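Local coordinates for Ras-related protein Rab-7L1 (Homo sapiens, PDB 6HH2) that binds GTP and GDP as a Rab GTPase of vesicle trafficking, keeps the endosome-trans-Golgi network intact, and recruits LRRK2 to the Golgi complex and stimulates its kinase activity, at residues 12-23 with 79-90; 26-34 with 46-54. The protein carries 4 engineered substitutions. All coordinates share one frame; numbering follows the deposited sequence. Where two conformers were deposited one is given.

From the N terminus, strand 8-17 runs through the middle of the sheet and passes by way of the loop that holds the diphosphate into helix 23-30. The chain leaves this helix through residues 31-34, crosses the probable effector region and enters the outermost strand 48-55; interaction 2 closes this short excursion, with 11 residues between its segments. Interaction 1 closes a longer one, joining residues 12-23 to 79-90 across 55 residues, so interaction 2 is nested inside it. The first pairs two central strands that lead to the nucleotide site, the second fastens the end of helix 23-30 to the sheet edge, and they touch where Val15 packs on Val27 and, in the conformers given, Met90 on Leu26.

Interaction 1: residues 12-23 with 79-90; sequences KVLVVGDAAVGK and LYYRDASAAVIM. Engineered in segment 79-90: Ala87 (natural residue Cys). With GDP (guanosine-5'-diphosphate), chain B.
Met90, Lys12 and Leu14 bury the most surface where parallel strands 12-17 and 86-90 pair. At the nucleotide end Met90 bends back against the P-loop: in the conformer given, chi3 of 41° turns CE toward Gly22 C (3.3 Å), while SD packs on Val15 CG1 and the Lys23 chain. Gly22 N and Lys23 N donate to O1B of GDP; Lys23 NZ reaches the same oxygen at 2.8 Å, also bonds Asp18 O and forms a salt bridge with Glu71. At the other end Lys12, CG anti to its backbone N (chi1 167°) and extended beyond, sends NZ to the end of helix 78-81. There NZ donates to Tyr80 O from above the carbonyl plane and to Arg82 O within it, both at 2.8 Å, with a weak third bond to Leu79 O; Trp65 adds a cation-pi contact. Leu14, on the sheet face opposite Met90, packs its CG 3.5 Å from Ala84 CB and lays CD2 over the Tyr80 ring, 4.2 Å from the centroid. The Tyr80 hydroxyl bonds Trp65 O. Leu14 also takes part in the backbone pairing, Leu14 N to Ala86 O and Val88 N to Leu14 O (2.7 Å). The two strands lie between 58-66 and 123-128; helix 165-178 covers the face of Val13, Ala86 and Val88, whereas helix 96-112 packs against engineered Ala87 on the other.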
loop_
_atom_site.group_PDB
_atom_site.type_symbol
_atom_site.label_atom_id
_atom_site.label_comp_id
_atom_site.label_asym_id
_atom_site.label_seq_id
_atom_site.Cartn_x
_atom_site.Cartn_y
_atom_site.Cartn_z
ATOM N N LYS A 12 -1.584 7.870 -7.019
ATOM C CA LYS A 12 -1.511 8.067 -5.570
ATOM C C LYS A 12 -1.858 6.748 -4.904
ATOM O O LYS A 12 -2.929 6.167 -5.160
ATOM C CB LYS A 12 -2.502 9.178 -5.191
ATOM C CG LYS A 12 -2.790 9.289 -3.672
ATOM C CD LYS A 12 -3.551 10.563 -3.342
ATOM C CE LYS A 12 -3.820 10.531 -1.812
ATOM N NZ LYS A 12 -4.547 11.790 -1.402
ATOM N N VAL A 13 -0.931 6.223 -4.110
ATOM C CA VAL A 13 -1.075 4.902 -3.491
ATOM C C VAL A 13 -1.128 5.118 -1.979
ATOM O O VAL A 13 -0.217 5.730 -1.398
ATOM C CB VAL A 13 0.122 4.012 -3.855
ATOM C CG1 VAL A 13 0.004 2.678 -3.128
ATOM C CG2 VAL A 13 0.165 3.837 -5.400
ATOM N N LEU A 14 -2.180 4.617 -1.346
ATOM C CA LEU A 14 -2.315 4.721 0.122
ATOM C C LEU A 14 -1.651 3.531 0.779
ATOM O O LEU A 14 -1.910 2.387 0.388
ATOM C CB LEU A 14 -3.800 4.721 0.489
ATOM C CG LEU A 14 -4.623 5.720 -0.290
ATOM C CD1 LEU A 14 -6.090 5.658 0.169
ATOM C CD2 LEU A 14 -4.045 7.149 -0.086
ATOM N N VAL A 15 -0.754 3.767 1.723
ATOM C CA VAL A 15 -0.145 2.726 2.527
ATOM C C VAL A 15 -0.735 2.818 3.919
ATOM O O VAL A 15 -0.497 3.780 4.675
ATOM C CB VAL A 15 1.372 2.864 2.589
ATOM C CG1 VAL A 15 1.961 1.728 3.418
ATOM C CG2 VAL A 15 1.933 2.893 1.135
ATOM N N VAL A 16 -1.633 1.904 4.245
ATOM C CA VAL A 16 -2.444 1.940 5.454
ATOM C C VAL A 16 -2.261 0.644 6.217
ATOM O O VAL A 16 -1.778 -0.355 5.697
ATOM C CB VAL A 16 -3.938 2.233 5.234
ATOM C CG1 VAL A 16 -4.152 3.590 4.559
ATOM C CG2 VAL A 16 -4.631 1.100 4.432
ATOM N N GLY A 17 -2.716 0.652 7.452
ATOM C CA GLY A 17 -2.527 -0.462 8.350
ATOM C C GLY A 17 -2.247 0.050 9.747
ATOM O O GLY A 17 -1.984 1.237 9.957
ATOM N N ASP A 18 -2.315 -0.856 10.705
ATOM C CA ASP A 18 -2.152 -0.434 12.100
ATOM C C ASP A 18 -0.726 0.060 12.376
ATOM O O ASP A 18 0.221 -0.151 11.605
ATOM C CB ASP A 18 -2.452 -1.596 13.022
ATOM C CG ASP A 18 -3.927 -1.931 13.118
ATOM O OD1 ASP A 18 -4.770 -1.281 12.468
ATOM O OD2 ASP A 18 -4.216 -2.866 13.889
ATOM N N ALA A 19 -0.554 0.749 13.502
ATOM C CA ALA A 19 0.796 1.061 13.950
ATOM C C ALA A 19 1.655 -0.197 14.033
ATOM O O ALA A 19 1.185 -1.276 14.420
ATOM C CB ALA A 19 0.749 1.761 15.326
ATOM N N ALA A 20 2.932 -0.025 13.686
ATOM C CA ALA A 20 4.006 -0.998 13.909
ATOM C C ALA A 20 3.940 -2.191 12.972
ATOM O O ALA A 20 4.542 -3.220 13.273
ATOM C CB ALA A 20 4.141 -1.472 15.373
ATOM N N VAL A 21 3.240 -2.067 11.852
ATOM C CA VAL A 21 3.215 -3.162 10.891
ATOM C C VAL A 21 4.292 -3.071 9.834
ATOM O O VAL A 21 4.469 -4.056 9.084
ATOM C CB VAL A 21 1.842 -3.331 10.227
ATOM C CG1 VAL A 21 0.755 -3.599 11.341
ATOM C CG2 VAL A 21 1.476 -2.174 9.313
ATOM N N GLY A 22 4.974 -1.945 9.695
ATOM C CA GLY A 22 6.011 -1.757 8.692
ATOM C C GLY A 22 5.736 -0.726 7.594
ATOM O O GLY A 22 6.407 -0.770 6.548
ATOM N N LYS A 23 4.748 0.161 7.762
ATOM C CA LYS A 23 4.371 1.053 6.665
ATOM C C LYS A 23 5.478 2.054 6.358
ATOM O O LYS A 23 5.814 2.244 5.191
ATOM C CB LYS A 23 3.095 1.812 7.031
ATOM C CG LYS A 23 1.925 0.861 7.264
ATOM C CD LYS A 23 0.603 1.658 7.540
ATOM C CE LYS A 23 0.700 2.654 8.718
ATOM N NZ LYS A 23 1.067 1.944 9.985
ATOM N N LEU A 79 -8.398 14.434 3.163
ATOM C CA LEU A 79 -7.173 14.879 2.478
ATOM C C LEU A 79 -6.232 13.700 2.211
ATOM O O LEU A 79 -5.557 13.639 1.170
ATOM C CB LEU A 79 -6.464 15.954 3.308
ATOM C CG LEU A 79 -7.185 17.280 3.361
ATOM C CD1 LEU A 79 -6.341 18.294 4.186
ATOM C CD2 LEU A 79 -7.421 17.804 1.935
ATOM N N TYR A 80 -6.181 12.730 3.130
ATOM C CA TYR A 80 -5.360 11.554 2.929
ATOM C C TYR A 80 -5.873 10.691 1.771
ATOM O O TYR A 80 -5.090 10.313 0.881
ATOM C CB TYR A 80 -5.319 10.763 4.252
ATOM C CG TYR A 80 -4.516 9.512 4.080
ATOM C CD1 TYR A 80 -3.120 9.519 4.114
ATOM C CD2 TYR A 80 -5.164 8.283 3.850
ATOM C CE1 TYR A 80 -2.387 8.363 3.935
ATOM C CE2 TYR A 80 -4.457 7.124 3.651
ATOM C CZ TYR A 80 -3.062 7.162 3.713
ATOM O OH TYR A 80 -2.391 5.993 3.512
ATOM N N TYR A 81 -7.165 10.290 1.800
ATOM C CA TYR A 81 -7.568 9.256 0.822
ATOM C C TYR A 81 -7.945 9.818 -0.545
ATOM O O TYR A 81 -7.941 9.054 -1.516
ATOM C CB TYR A 81 -8.724 8.359 1.370
ATOM C CG TYR A 81 -10.063 9.045 1.620
ATOM C CD1 TYR A 81 -10.856 9.535 0.575
ATOM C CD2 TYR A 81 -10.535 9.257 2.931
ATOM C CE1 TYR A 81 -12.063 10.192 0.813
ATOM C CE2 TYR A 81 -11.744 9.852 3.158
ATOM C CZ TYR A 81 -12.521 10.377 2.124
ATOM O OH TYR A 81 -13.717 11.012 2.345
ATOM N N ARG A 82 -8.217 11.106 -0.689
ATOM C CA ARG A 82 -8.861 11.603 -1.900
ATOM C C ARG A 82 -7.987 11.335 -3.118
ATOM O O ARG A 82 -6.759 11.434 -3.072
ATOM C CB ARG A 82 -9.200 13.094 -1.788
ATOM C CG ARG A 82 -8.010 14.022 -1.609
ATOM C CD ARG A 82 -8.519 15.491 -1.507
ATOM N NE ARG A 82 -7.388 16.412 -1.538
ATOM C CZ ARG A 82 -7.512 17.736 -1.572
ATOM N NH1 ARG A 82 -8.714 18.286 -1.607
ATOM N NH2 ARG A 82 -6.409 18.487 -1.585
ATOM N N ASP A 83 -8.648 10.892 -4.192
ATOM C CA ASP A 83 -8.030 10.726 -5.519
ATOM C C ASP A 83 -7.016 9.587 -5.595
ATOM O O ASP A 83 -6.210 9.532 -6.527
ATOM C CB ASP A 83 -7.412 12.037 -6.016
ATOM C CG ASP A 83 -8.411 13.172 -6.041
ATOM O OD1 ASP A 83 -9.488 12.985 -6.645
ATOM O OD2 ASP A 83 -8.160 14.243 -5.418
ATOM N N ALA A 84 -7.009 8.677 -4.638
ATOM C CA ALA A 84 -6.065 7.561 -4.678
ATOM C C ALA A 84 -6.465 6.566 -5.761
ATOM O O ALA A 84 -7.640 6.406 -6.092
ATOM C CB ALA A 84 -6.027 6.811 -3.351
ATOM N N SER A 85 -5.445 5.904 -6.322
ATOM C CA SER A 85 -5.618 4.877 -7.340
ATOM C C SER A 85 -5.514 3.461 -6.804
ATOM O O SER A 85 -5.918 2.525 -7.506
ATOM C CB SER A 85 -4.574 5.088 -8.455
ATOM O OG SER A 85 -4.958 6.205 -9.254
ATOM N N ALA A 86 -5.014 3.255 -5.606
ATOM C CA ALA A 86 -4.853 1.915 -5.044
ATOM C C ALA A 86 -4.534 2.071 -3.577
ATOM O O ALA A 86 -4.101 3.147 -3.118
ATOM C CB ALA A 86 -3.685 1.114 -5.695
ATOM N N ALA A 87 -4.708 0.979 -2.836
ATOM C CA ALA A 87 -4.295 0.928 -1.449
ATOM C C ALA A 87 -3.495 -0.328 -1.187
ATOM O O ALA A 87 -3.805 -1.404 -1.728
ATOM C CB ALA A 87 -5.516 0.911 -0.521
ATOM N N VAL A 88 -2.432 -0.174 -0.403
ATOM C CA VAL A 88 -1.645 -1.265 0.144
ATOM C C VAL A 88 -2.023 -1.333 1.599
ATOM O O VAL A 88 -1.823 -0.346 2.337
ATOM C CB VAL A 88 -0.166 -0.954 0.027
ATOM C CG1 VAL A 88 0.686 -2.037 0.686
ATOM C CG2 VAL A 88 0.255 -0.859 -1.460
ATOM N N ILE A 89 -2.679 -2.393 2.034
ATOM C CA ILE A 89 -3.134 -2.587 3.411
ATOM C C ILE A 89 -2.211 -3.586 4.079
ATOM O O ILE A 89 -2.138 -4.755 3.637
ATOM C CB ILE A 89 -4.599 -3.022 3.474
ATOM C CG1 ILE A 89 -5.458 -1.974 2.731
ATOM C CG2 ILE A 89 -5.019 -3.203 4.959
ATOM C CD1 ILE A 89 -6.974 -2.166 2.848
ATOM N N MET A 90 -1.435 -3.141 5.053
ATOM C CA MET A 90 -0.393 -3.946 5.675
ATOM C C MET A 90 -0.814 -4.428 7.034
ATOM O O MET A 90 -1.477 -3.694 7.767
ATOM C CB MET A 90 0.917 -3.160 5.827
ATOM C CG MET A 90 1.460 -2.649 4.514
ATOM S SD MET A 90 3.074 -1.828 4.677
ATOM C CE MET A 90 3.953 -2.892 5.866
HETATM P PB GDP B . 4.688 1.625 11.046
HETATM O O1B GDP B . 3.633 0.821 10.381
HETATM O O2B GDP B . 4.377 1.991 12.459
HETATM O O3B GDP B . 5.156 2.808 10.223
HETATM O O3A GDP B . 5.942 0.576 11.184
HETATM P PA GDP B . 7.501 0.863 11.032
HETATM O O1A GDP B . 7.918 0.946 9.586
HETATM O O2A GDP B . 7.862 2.038 11.930
HETATM O "O5'" GDP B . 8.136 -0.470 11.630
HETATM C "C5'" GDP B . 7.926 -0.850 12.983
HETATM C "C4'" GDP B . 9.047 -1.787 13.422
HETATM O "O4'" GDP B . 8.920 -3.033 12.660
HETATM C "C3'" GDP B . 10.399 -1.217 13.045
HETATM O "O3'" GDP B . 11.291 -1.617 14.100
HETATM C "C2'" GDP B . 10.755 -1.931 11.756
HETATM O "O2'" GDP B . 12.165 -2.057 11.631
HETATM C "C1'" GDP B . 10.129 -3.275 12.002
HETATM N N9 GDP B . 9.800 -3.967 10.751
HETATM C C8 GDP B . 9.200 -3.414 9.658
HETATM N N7 GDP B . 9.019 -4.366 8.686
HETATM C C5 GDP B . 9.505 -5.524 9.194
HETATM C C6 GDP B . 9.644 -6.894 8.710
HETATM O O6 GDP B . 9.282 -7.211 7.561
HETATM N N1 GDP B . 10.184 -7.774 9.561
HETATM C C2 GDP B . 10.639 -7.509 10.796
HETATM N N2 GDP B . 11.222 -8.496 11.582
HETATM N N3 GDP B . 10.572 -6.245 11.281
HETATM C C4 GDP B . 10.019 -5.278 10.519
HETATM O O HOH W 1 -4.218 8.495 -8.205
HETATM O O HOH W 2 -3.045 -3.558 10.009
#

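Interaction 2: residues 26-34 with 46-54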
loop_
_atom_site.group_PDB
_atom_site.type_symbol
_atom_site.label_atom_id
_atom_site.label_comp_id
_atom_site.label_asym_id
_atom_site.label_seq_id
_atom_site.Cartn_x
_atom_site.Cartn_y
_atom_site.Cartn_z
ATOM N N LEU A 26 8.279 0.361 4.777
ATOM C CA LEU A 26 8.049 0.098 3.269
ATOM C C LEU A 26 8.255 1.385 2.314
ATOM O O LEU A 26 8.949 1.411 1.278
ATOM C CB LEU A 26 6.640 -0.471 3.066
ATOM C CG LEU A 26 6.372 -0.887 1.629
ATOM C CD1 LEU A 26 5.528 -2.225 1.637
ATOM C CD2 LEU A 26 5.688 0.144 0.901
ATOM N N VAL A 27 7.700 2.501 2.831
ATOM C CA VAL A 27 7.844 3.700 2.006
ATOM C C VAL A 27 9.309 4.120 1.918
ATOM O O VAL A 27 9.806 4.496 0.842
ATOM C CB VAL A 27 6.966 4.820 2.578
ATOM C CG1 VAL A 27 7.241 6.155 1.851
ATOM C CG2 VAL A 27 5.493 4.424 2.487
ATOM N N GLN A 28 10.041 4.039 3.049
ATOM C CA GLN A 28 11.456 4.403 3.012
ATOM C C GLN A 28 12.244 3.502 2.087
ATOM O O GLN A 28 13.171 3.968 1.420
ATOM C CB GLN A 28 12.032 4.324 4.422
ATOM C CG GLN A 28 11.480 5.430 5.313
ATOM C CD GLN A 28 11.884 5.267 6.774
ATOM O OE1 GLN A 28 12.117 4.151 7.258
ATOM N NE2 GLN A 28 11.996 6.378 7.469
ATOM N N ARG A 29 11.868 2.227 1.972
ATOM C CA ARG A 29 12.610 1.326 1.110
ATOM C C ARG A 29 12.227 1.474 -0.358
ATOM O O ARG A 29 13.097 1.417 -1.259
ATOM C CB ARG A 29 12.401 -0.105 1.579
ATOM C CG ARG A 29 13.558 -0.976 1.093
ATOM C CD ARG A 29 13.290 -2.412 1.296
ATOM N NE ARG A 29 13.877 -3.007 2.497
ATOM C CZ ARG A 29 15.160 -3.337 2.641
ATOM N NH1 ARG A 29 16.050 -3.053 1.697
ATOM N NH2 ARG A 29 15.562 -3.925 3.756
ATOM N N TYR A 30 10.950 1.648 -0.616
ATOM C CA TYR A 30 10.423 1.618 -1.986
ATOM C C TYR A 30 10.379 2.986 -2.678
ATOM O O TYR A 30 10.447 3.051 -3.924
ATOM C CB TYR A 30 9.023 0.988 -1.987
ATOM C CG TYR A 30 8.597 0.674 -3.383
ATOM C CD1 TYR A 30 9.183 -0.398 -4.073
ATOM C CD2 TYR A 30 7.637 1.438 -4.032
ATOM C CE1 TYR A 30 8.839 -0.660 -5.415
ATOM C CE2 TYR A 30 7.278 1.180 -5.353
ATOM C CZ TYR A 30 7.875 0.116 -6.015
ATOM O OH TYR A 30 7.566 -0.152 -7.321
ATOM N N SER A 31 10.341 4.084 -1.932
ATOM C CA SER A 31 10.376 5.402 -2.559
ATOM C C SER A 31 11.775 5.679 -3.087
ATOM O O SER A 31 12.703 4.884 -2.925
ATOM C CB SER A 31 10.008 6.479 -1.538
ATOM O OG SER A 31 11.095 6.645 -0.619
ATOM N N GLN A 32 11.951 6.830 -3.735
ATOM C CA GLN A 32 13.307 7.169 -4.179
ATOM C C GLN A 32 14.156 7.828 -3.123
ATOM O O GLN A 32 15.280 8.241 -3.443
ATOM C CB GLN A 32 13.224 8.131 -5.374
ATOM C CG GLN A 32 12.780 9.570 -5.021
ATOM C CD GLN A 32 13.010 10.504 -6.237
ATOM O OE1 GLN A 32 12.402 10.303 -7.304
ATOM N NE2 GLN A 32 13.899 11.489 -6.086
ATOM N N ASP A 33 13.689 7.897 -1.883
ATOM C CA ASP A 33 14.343 8.761 -0.897
ATOM C C ASP A 33 15.743 8.299 -0.529
ATOM O O ASP A 33 16.591 9.136 -0.160
ATOM C CB ASP A 33 13.444 8.889 0.342
ATOM C CG ASP A 33 12.229 9.741 0.069
ATOM O OD1 ASP A 33 12.100 10.235 -1.080
ATOM O OD2 ASP A 33 11.403 9.910 0.998
ATOM N N SER A 34 16.048 6.981 -0.682
ATOM C CA SER A 34 17.436 6.593 -0.413
ATOM C C SER A 34 18.385 6.925 -1.571
ATOM O O SER A 34 19.609 6.750 -1.435
ATOM C CB SER A 34 17.504 5.100 -0.092
ATOM O OG SER A 34 17.095 4.315 -1.189
ATOM N N ASP A 46 3.850 15.476 2.144
ATOM C CA ASP A 46 2.644 14.689 2.391
ATOM C C ASP A 46 2.794 13.251 1.882
ATOM O O ASP A 46 2.078 12.339 2.330
ATOM C CB ASP A 46 1.448 15.288 1.640
ATOM C CG ASP A 46 0.953 16.580 2.242
ATOM O OD1 ASP A 46 0.849 16.642 3.489
ATOM O OD2 ASP A 46 0.705 17.513 1.446
ATOM N N PHE A 47 3.746 13.014 0.991
ATOM C CA PHE A 47 3.932 11.699 0.368
ATOM C C PHE A 47 5.386 11.633 -0.058
ATOM O O PHE A 47 6.060 12.649 -0.147
ATOM C CB PHE A 47 3.022 11.526 -0.884
ATOM C CG PHE A 47 3.132 12.661 -1.889
ATOM C CD1 PHE A 47 4.150 12.694 -2.855
ATOM C CD2 PHE A 47 2.255 13.744 -1.836
ATOM C CE1 PHE A 47 4.249 13.777 -3.736
ATOM C CE2 PHE A 47 2.349 14.807 -2.739
ATOM C CZ PHE A 47 3.342 14.823 -3.684
ATOM N N ALA A 48 5.845 10.428 -0.376
ATOM C CA ALA A 48 7.176 10.243 -0.970
ATOM C C ALA A 48 6.958 9.816 -2.418
ATOM O O ALA A 48 5.930 9.232 -2.736
ATOM C CB ALA A 48 7.907 9.117 -0.243
ATOM N N LEU A 49 7.906 10.133 -3.286
ATOM C CA LEU A 49 7.774 9.797 -4.699
ATOM C C LEU A 49 8.614 8.579 -5.075
ATOM O O LEU A 49 9.679 8.306 -4.501
ATOM C CB LEU A 49 8.328 10.952 -5.506
ATOM C CG LEU A 49 7.404 11.873 -6.323
ATOM C CD1 LEU A 49 5.928 11.818 -6.084
ATOM C CD2 LEU A 49 7.958 13.278 -6.460
ATOM N N LYS A 50 8.154 7.875 -6.110
ATOM C CA LYS A 50 8.989 6.943 -6.870
ATOM C C LYS A 50 8.701 7.192 -8.339
ATOM O O LYS A 50 7.539 7.348 -8.730
ATOM C CB LYS A 50 8.719 5.498 -6.523
ATOM C CG LYS A 50 9.804 4.543 -7.148
ATOM C CD LYS A 50 9.308 3.175 -6.939
ATOM C CE LYS A 50 10.418 2.160 -7.236
ATOM N NZ LYS A 50 11.598 2.373 -6.311
ATOM N N VAL A 51 9.741 7.238 -9.173
ATOM C CA VAL A 51 9.532 7.527 -10.581
ATOM C C VAL A 51 10.207 6.414 -11.373
ATOM O O VAL A 51 11.355 6.065 -11.093
ATOM C CB VAL A 51 10.113 8.885 -10.993
ATOM C CG1 VAL A 51 9.758 9.223 -12.449
ATOM C CG2 VAL A 51 9.610 9.999 -10.048
ATOM N N LEU A 52 9.514 5.859 -12.359
ATOM C CA LEU A 52 10.018 4.740 -13.144
ATOM C C LEU A 52 9.793 5.041 -14.613
ATOM O O LEU A 52 8.701 5.474 -15.008
ATOM C CB LEU A 52 9.244 3.439 -12.807
ATOM C CG LEU A 52 9.449 2.912 -11.388
ATOM C CD1 LEU A 52 8.412 1.842 -11.095
ATOM C CD2 LEU A 52 10.886 2.372 -11.253
ATOM N N GLN A 53 10.794 4.762 -15.441
ATOM C CA GLN A 53 10.538 4.743 -16.873
ATOM C C GLN A 53 9.607 3.580 -17.154
ATOM O O GLN A 53 9.797 2.475 -16.627
ATOM C CB GLN A 53 11.842 4.568 -17.676
ATOM C CG GLN A 53 11.674 4.966 -19.182
ATOM C CD GLN A 53 11.628 6.454 -19.326
ATOM O OE1 GLN A 53 12.253 7.170 -18.535
ATOM N NE2 GLN A 53 10.890 6.950 -20.323
ATOM N N TRP A 54 8.584 3.828 -17.972
ATOM C CA TRP A 54 7.643 2.777 -18.356
ATOM C C TRP A 54 7.852 2.320 -19.788
ATOM O O TRP A 54 7.798 1.130 -20.069
ATOM C CB TRP A 54 6.193 3.278 -18.184
ATOM C CG TRP A 54 5.166 2.186 -18.430
ATOM C CD1 TRP A 54 4.290 2.070 -19.497
ATOM C CD2 TRP A 54 4.930 1.065 -17.595
ATOM N NE1 TRP A 54 3.534 0.932 -19.345
ATOM C CE2 TRP A 54 3.899 0.313 -18.179
ATOM C CE3 TRP A 54 5.478 0.640 -16.393
ATOM C CZ2 TRP A 54 3.428 -0.868 -17.594
ATOM C CZ3 TRP A 54 5.003 -0.528 -15.815
ATOM C CH2 TRP A 54 3.991 -1.248 -16.409
#
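Helix 26-30 and strand 48-54 run with their axes 35° apart and 8.9 Å at their closest, and just past the helix end Gln32 N donates to Leu49 O in a nearly straight bond lying in the carbonyl plane. Lys50 has the most surface buried of the residues here. Its CG swung opposite the main-chain nitrogen (chi1 -169°), the chain runs extended across one face of the Tyr30 ring, at about a right angle to that side chain, with CD 3.3 Å from Tyr30 CE2 and CE over the same face, offset toward the rim. A final bend at chi4 (61°) sets NZ over the ring, 4.2 Å from its centroid in a cation-pi contact, and lets it donate to Tyr30 O at 2.7 Å. One ammonium group thus meets both the ring and the carbonyl of the same residue. In the Ras-family fold this join links the C-terminal end of the helix after the P-loop to the edge strand that follows the probable effector region. Ser31 forms an ST turn: its OG accepts from Asp33 N (3.1 Å) while donating to Val27 O, which also takes Ser31 N from the opposite face. Ala48 CB packs on Ser31 CB (3.6 Å) and Val27 CG1, with Asp33 OD2 also against it. Asp33 forms a salt bridge with Lys40 through OD2 and a hydrogen bond with Tyr39 OH through OD1; Gln32, alongside Val51, sends NE2 to Ser36 O.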